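Local coordinates for protein WZI (Escherichia coli, PDB 2YNK) that is an outer membrane beta-barrel lectin that binds carbohydrate and underpins assembly of the group 1 capsule, at residues Asp78-Pro83 with Gly118-Asn123; Ser200-Tyr205 with Ile233-Gly238. One frame throughout, in Å; residues are numbered along the deposited sequence.

Interaction 1: residues Asp78-Pro83 with Gly118-Asn123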
loop_
_atom_site.group_PDB
_atom_site.type_symbol
_atom_site.label_atom_id
_atom_site.label_comp_id
_atom_site.label_asym_id
_atom_site.label_seq_id
_atom_site.Cartn_x
_atom_site.Cartn_y
_atom_site.Cartn_z
ATOM N N ASP A 78 0.238 -2.803 -22.382
ATOM C CA ASP A 78 -0.610 -1.647 -22.095
ATOM C C ASP A 78 -0.885 -1.577 -20.598
ATOM O O ASP A 78 -0.512 -2.470 -19.835
ATOM C CB ASP A 78 -1.952 -1.776 -22.847
ATOM C CG ASP A 78 -2.650 -0.430 -23.104
ATOM O OD1 ASP A 78 -2.226 0.625 -22.578
ATOM O OD2 ASP A 78 -3.653 -0.440 -23.853
ATOM N N GLN A 79 -1.547 -0.505 -20.190
ATOM C CA GLN A 79 -2.031 -0.339 -18.829
ATOM C C GLN A 79 -3.172 -1.329 -18.572
ATOM O O GLN A 79 -4.040 -1.503 -19.428
ATOM C CB GLN A 79 -2.533 1.096 -18.676
ATOM C CG GLN A 79 -2.816 1.563 -17.268
ATOM C CD GLN A 79 -3.119 3.053 -17.224
ATOM O OE1 GLN A 79 -3.317 3.691 -18.263
ATOM N NE2 GLN A 79 -3.139 3.622 -16.016
ATOM N N PRO A 80 -3.165 -2.001 -17.406
ATOM C CA PRO A 80 -4.337 -2.791 -17.041
ATOM C C PRO A 80 -5.620 -1.957 -17.053
ATOM O O PRO A 80 -5.584 -0.753 -16.821
ATOM C CB PRO A 80 -4.018 -3.262 -15.621
ATOM C CG PRO A 80 -2.539 -3.287 -15.553
ATOM C CD PRO A 80 -2.057 -2.183 -16.452
ATOM N N GLY A 81 -6.740 -2.604 -17.334
ATOM C CA GLY A 81 -8.022 -1.930 -17.406
ATOM C C GLY A 81 -8.597 -1.718 -16.027
ATOM O O GLY A 81 -9.186 -0.677 -15.760
ATOM N N THR A 82 -8.435 -2.707 -15.149
ATOM C CA THR A 82 -8.877 -2.586 -13.769
ATOM C C THR A 82 -7.767 -1.938 -12.944
ATOM O O THR A 82 -6.592 -2.005 -13.319
ATOM C CB THR A 82 -9.224 -3.964 -13.167
ATOM O OG1 THR A 82 -8.028 -4.735 -12.972
ATOM C CG2 THR A 82 -10.185 -4.716 -14.079
ATOM N N PRO A 83 -8.130 -1.304 -11.818
ATOM C CA PRO A 83 -7.130 -0.792 -10.884
ATOM C C PRO A 83 -6.378 -1.934 -10.194
ATOM O O PRO A 83 -6.896 -3.045 -10.139
ATOM C CB PRO A 83 -7.971 -0.022 -9.869
ATOM C CG PRO A 83 -9.303 -0.690 -9.906
ATOM C CD PRO A 83 -9.500 -1.040 -11.345
ATOM N N GLY A 118 6.848 5.076 -22.227
ATOM C CA GLY A 118 5.401 5.008 -22.368
ATOM C C GLY A 118 4.744 5.362 -21.057
ATOM O O GLY A 118 4.129 4.511 -20.418
ATOM N N GLU A 119 4.898 6.623 -20.655
ATOM C CA GLU A 119 4.355 7.127 -19.389
ATOM C C GLU A 119 2.856 6.875 -19.251
ATOM O O GLU A 119 2.082 7.155 -20.172
ATOM C CB GLU A 119 4.585 8.637 -19.258
ATOM C CG GLU A 119 6.014 9.055 -18.945
ATOM C CD GLU A 119 6.136 10.559 -18.728
ATOM O OE1 GLU A 119 5.335 11.328 -19.319
ATOM O OE2 GLU A 119 7.039 10.972 -17.965
ATOM N N ARG A 120 2.466 6.344 -18.094
ATOM C CA ARG A 120 1.068 6.273 -17.702
ATOM C C ARG A 120 0.782 7.475 -16.807
ATOM O O ARG A 120 -0.143 8.243 -17.058
ATOM C CB ARG A 120 0.793 4.971 -16.954
ATOM C CG ARG A 120 1.120 3.706 -17.735
ATOM C CD ARG A 120 1.022 2.476 -16.845
ATOM N NE ARG A 120 1.206 1.228 -17.578
ATOM C CZ ARG A 120 1.189 0.020 -17.020
ATOM N NH1 ARG A 120 1.003 -0.113 -15.717
ATOM N NH2 ARG A 120 1.368 -1.065 -17.766
ATOM N N ILE A 121 1.594 7.634 -15.767
ATOM C CA ILE A 121 1.517 8.791 -14.883
ATOM C C ILE A 121 2.486 9.854 -15.408
ATOM O O ILE A 121 3.610 9.533 -15.754
ATOM C CB ILE A 121 1.856 8.395 -13.421
ATOM C CG1 ILE A 121 0.982 7.222 -12.963
ATOM C CG2 ILE A 121 1.664 9.569 -12.477
ATOM C CD1 ILE A 121 0.983 6.990 -11.462
ATOM N N SER A 122 2.052 11.108 -15.481
ATOM C CA SER A 122 2.912 12.188 -15.986
ATOM C C SER A 122 4.101 12.429 -15.094
ATOM O O SER A 122 4.095 12.063 -13.914
ATOM C CB SER A 122 2.146 13.508 -16.102
ATOM O OG SER A 122 1.298 13.488 -17.229
ATOM N N ASN A 123 5.117 13.071 -15.658
ATOM C CA ASN A 123 6.283 13.443 -14.897
ATOM C C ASN A 123 7.036 14.568 -15.574
ATOM O O ASN A 123 6.685 14.980 -16.682
ATOM C CB ASN A 123 7.191 12.222 -14.723
ATOM C CG ASN A 123 7.816 12.141 -13.341
ATOM O OD1 ASN A 123 7.251 12.607 -12.353
ATOM N ND2 ASN A 123 8.992 11.536 -13.272
#

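Interaction 2: residues Ser200-Tyr205 with Ile233-Gly238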
loop_
_atom_site.group_PDB
_atom_site.type_symbol
_atom_site.label_atom_id
_atom_site.label_comp_id
_atom_site.label_asym_id
_atom_site.label_seq_id
_atom_site.Cartn_x
_atom_site.Cartn_y
_atom_site.Cartn_z
ATOM N N SER A 200 5.022 15.957 3.332
ATOM C CA SER A 200 5.419 15.745 1.934
ATOM C C SER A 200 5.010 16.924 1.035
ATOM O O SER A 200 4.155 17.732 1.392
ATOM C CB SER A 200 4.768 14.467 1.398
ATOM O OG SER A 200 5.193 13.307 2.102
ATOM N N GLN A 201 5.632 17.004 -0.136
ATOM C CA GLN A 201 5.345 18.048 -1.120
ATOM C C GLN A 201 4.808 17.426 -2.400
ATOM O O GLN A 201 5.453 16.570 -3.011
ATOM C CB GLN A 201 6.608 18.839 -1.436
ATOM C CG GLN A 201 6.336 20.086 -2.265
ATOM C CD GLN A 201 7.567 20.944 -2.455
ATOM O OE1 GLN A 201 7.718 21.970 -1.803
ATOM N NE2 GLN A 201 8.464 20.519 -3.339
HETATM N N MSE A 202 3.624 17.857 -2.812
HETATM C CA MSE A 202 3.011 17.340 -4.037
HETATM C C MSE A 202 3.794 17.838 -5.224
HETATM O O MSE A 202 4.384 18.917 -5.177
HETATM C CB MSE A 202 1.562 17.795 -4.117
HETATM C CG MSE A 202 0.727 17.160 -3.015
HETATM SE SE MSE A 202 -1.154 17.573 -3.386
HETATM C CE MSE A 202 -1.426 16.060 -4.623
ATOM N N ASN A 203 3.804 17.042 -6.292
ATOM C CA ASN A 203 4.616 17.305 -7.481
ATOM C C ASN A 203 3.737 17.658 -8.671
ATOM O O ASN A 203 2.686 17.031 -8.880
ATOM C CB ASN A 203 5.456 16.072 -7.809
ATOM C CG ASN A 203 6.478 16.321 -8.897
ATOM O OD1 ASN A 203 6.956 17.436 -9.080
ATOM N ND2 ASN A 203 6.834 15.268 -9.615
ATOM N N GLN A 204 4.170 18.668 -9.435
ATOM C CA GLN A 204 3.425 19.191 -10.598
ATOM C C GLN A 204 1.951 19.417 -10.265
ATOM O O GLN A 204 1.075 19.179 -11.090
ATOM C CB GLN A 204 3.537 18.242 -11.797
ATOM C CG GLN A 204 4.912 18.169 -12.448
ATOM C CD GLN A 204 4.892 17.327 -13.716
ATOM O OE1 GLN A 204 3.968 16.527 -13.940
ATOM N NE2 GLN A 204 5.910 17.509 -14.566
ATOM N N TYR A 205 1.671 19.862 -9.049
ATOM C CA TYR A 205 0.295 19.973 -8.613
ATOM C C TYR A 205 -0.218 21.358 -9.038
ATOM O O TYR A 205 -0.287 22.284 -8.227
ATOM C CB TYR A 205 0.185 19.705 -7.106
ATOM C CG TYR A 205 -1.227 19.661 -6.620
ATOM C CD1 TYR A 205 -2.032 18.549 -6.847
ATOM C CD2 TYR A 205 -1.776 20.741 -5.967
ATOM C CE1 TYR A 205 -3.347 18.509 -6.407
ATOM C CE2 TYR A 205 -3.087 20.723 -5.526
ATOM C CZ TYR A 205 -3.870 19.605 -5.740
ATOM O OH TYR A 205 -5.176 19.620 -5.293
ATOM N N ILE A 233 -5.191 13.080 7.387
ATOM C CA ILE A 233 -4.376 13.732 6.360
ATOM C C ILE A 233 -4.904 15.136 6.136
ATOM O O ILE A 233 -6.117 15.329 6.050
ATOM C CB ILE A 233 -4.469 12.968 5.023
ATOM C CG1 ILE A 233 -3.363 11.925 4.910
ATOM C CG2 ILE A 233 -4.362 13.912 3.839
ATOM C CD1 ILE A 233 -1.988 12.516 4.699
HETATM N N MSE A 234 -4.017 16.119 6.038
HETATM C CA MSE A 234 -4.453 17.441 5.587
HETATM C C MSE A 234 -3.656 17.906 4.395
HETATM O O MSE A 234 -2.433 17.790 4.348
HETATM C CB MSE A 234 -4.472 18.488 6.698
HETATM C CG MSE A 234 -3.163 18.601 7.450
HETATM SE SE MSE A 234 -3.203 20.242 8.541
HETATM C CE MSE A 234 -2.109 19.487 10.009
ATOM N N GLN A 235 -4.375 18.426 3.407
ATOM C CA GLN A 235 -3.778 19.037 2.226
ATOM C C GLN A 235 -3.642 20.525 2.531
ATOM O O GLN A 235 -4.639 21.203 2.748
ATOM C CB GLN A 235 -4.681 18.792 1.022
ATOM C CG GLN A 235 -4.001 18.870 -0.330
ATOM C CD GLN A 235 -4.874 18.335 -1.452
ATOM O OE1 GLN A 235 -4.409 18.151 -2.584
ATOM N NE2 GLN A 235 -6.146 18.080 -1.150
ATOM N N TRP A 236 -2.413 21.026 2.553
ATOM C CA TRP A 236 -2.116 22.304 3.189
ATOM C C TRP A 236 -0.951 22.984 2.510
ATOM O O TRP A 236 -0.139 22.331 1.865
ATOM C CB TRP A 236 -1.841 22.040 4.672
ATOM C CG TRP A 236 -1.423 23.238 5.486
ATOM C CD1 TRP A 236 -2.239 24.152 6.142
ATOM C CD2 TRP A 236 -0.059 23.678 5.769
ATOM N NE1 TRP A 236 -1.492 25.105 6.779
ATOM C CE2 TRP A 236 -0.178 24.878 6.591
ATOM C CE3 TRP A 236 1.205 23.216 5.425
ATOM C CZ2 TRP A 236 0.931 25.569 7.038
ATOM C CZ3 TRP A 236 2.322 23.921 5.883
ATOM C CH2 TRP A 236 2.188 25.069 6.670
ATOM N N GLY A 237 -0.867 24.305 2.616
ATOM C CA GLY A 237 0.228 25.051 1.984
ATOM C C GLY A 237 0.119 25.182 0.463
ATOM O O GLY A 237 -0.892 24.785 -0.135
ATOM N N GLY A 238 1.166 25.739 -0.148
ATOM C CA GLY A 238 1.222 25.989 -1.596
ATOM C C GLY A 238 1.348 27.467 -1.929
ATOM O O GLY A 238 1.342 28.313 -1.039
#

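Interaction 1: residues Asp78-Pro83 with Gly118-Asn123
Arg120 reaches across from its own loop and lays its guanidinium group against the backbone of Gln79 and the ring of Pro80. The CA of Gln79 sits over one face of the guanidinium, toward its rim and 3.5 Å above the plane, and CD of Pro80 rests on that same face, 3.8 Å from NH1 of Arg120. Farther back along the side chains, CG of Gln79 runs 4.0 Å from CD of Arg120, and the Gln79 amide lies nearly parallel to the guanidinium, the two planes 15° apart. Carbons of Gln79 and Pro80 thus cover one face of a charged group. The O of Asp78 does approach NH2 of Arg120 to 3.1 Å, but at an angle too poor for a hydrogen bond.

What aims the arginine is its shape: CG stands anti to the carbonyl carbon (chi1 -58°), and from there the chain is fully extended, carrying the charge well clear of its own backbone. The polar grip is a salt bridge from NE to Asp93, farther along the loop that holds 78-83, and a hydrogen bond from NH2 to Tyr74 of strand 69-76. Gln79 is held in turn: NE2 bonds to the hydroxyl of Tyr357, and the backbone N of Gln79 donates to OD1 of Asp78 at 2.7 Å, from above the carboxylate plane.

The contact joins two barrel loops: 78-83 follows strand 69-76, whereas the loop at 118-123 follows strand 107-116. Pro80 also touches Trp432 of strand 425-435, and Asp78 bonds to the backbone of Asp442, ahead of strand 444-454.

Interaction 2: residues Ser200-Tyr205 with Ile233-Gly238
Three buried side chains, Met202, Tyr205 and Gln235, meet at one end of the antiparallel beta-barrel, where strands 193-201 and 226-236 run out into loops. The meeting point is the amide oxygen of Gln235. Its CG lies anti to the backbone N (chi1 -157°) and the chain stays extended, so the amide projects straight across to the segment 200-205. There OE1 comes within 3.2 Å of OH of Tyr205, the two side chains arriving from opposite directions with ring and amide planes 49° apart. The firm polar partner of that hydroxyl is the backbone O of Gly351, to which it is hydrogen-bonded.

Met202, modelled as selenomethionine, crosses Gln235 at about a right angle. Its chain is straight through chi2 and then bends at chi3 (85°), turning the methyl over the same face of the Tyr205 ring as SE, toward the rim near CD1.

Strand 212-221 lies between the two strands in the sheet, and its Ile213 touches both Met202 and Gln235. The SE of Met202 lies 3.7 Å above the centre of the Tyr205 ring and 3.4 Å from OE1 of Gln235.

How the interactions relate
Interaction 1 is complete along the chain before interaction 2 begins, and their centres are 23 Å apart within the same closed antiparallel barrel. Interaction 1 brings together loops leaving the first and third strands in sheet order; interaction 2 lies where the seventh and ninth strands end. Each contact therefore skips over an intervening strand. The two also meet: C of Asn123 packs 3.3 Å from NE2 of Gln204, and CB of Ser122 lies 4.1 Å from OE1 of Gln204. Gln355 ties them further, weakly to Asn123 and by a hydrogen bond to Gln204. Loop 118-123 thus packs directly on the loop that follows strand 193-201, linking the two contacts through loops rather than through the sheet.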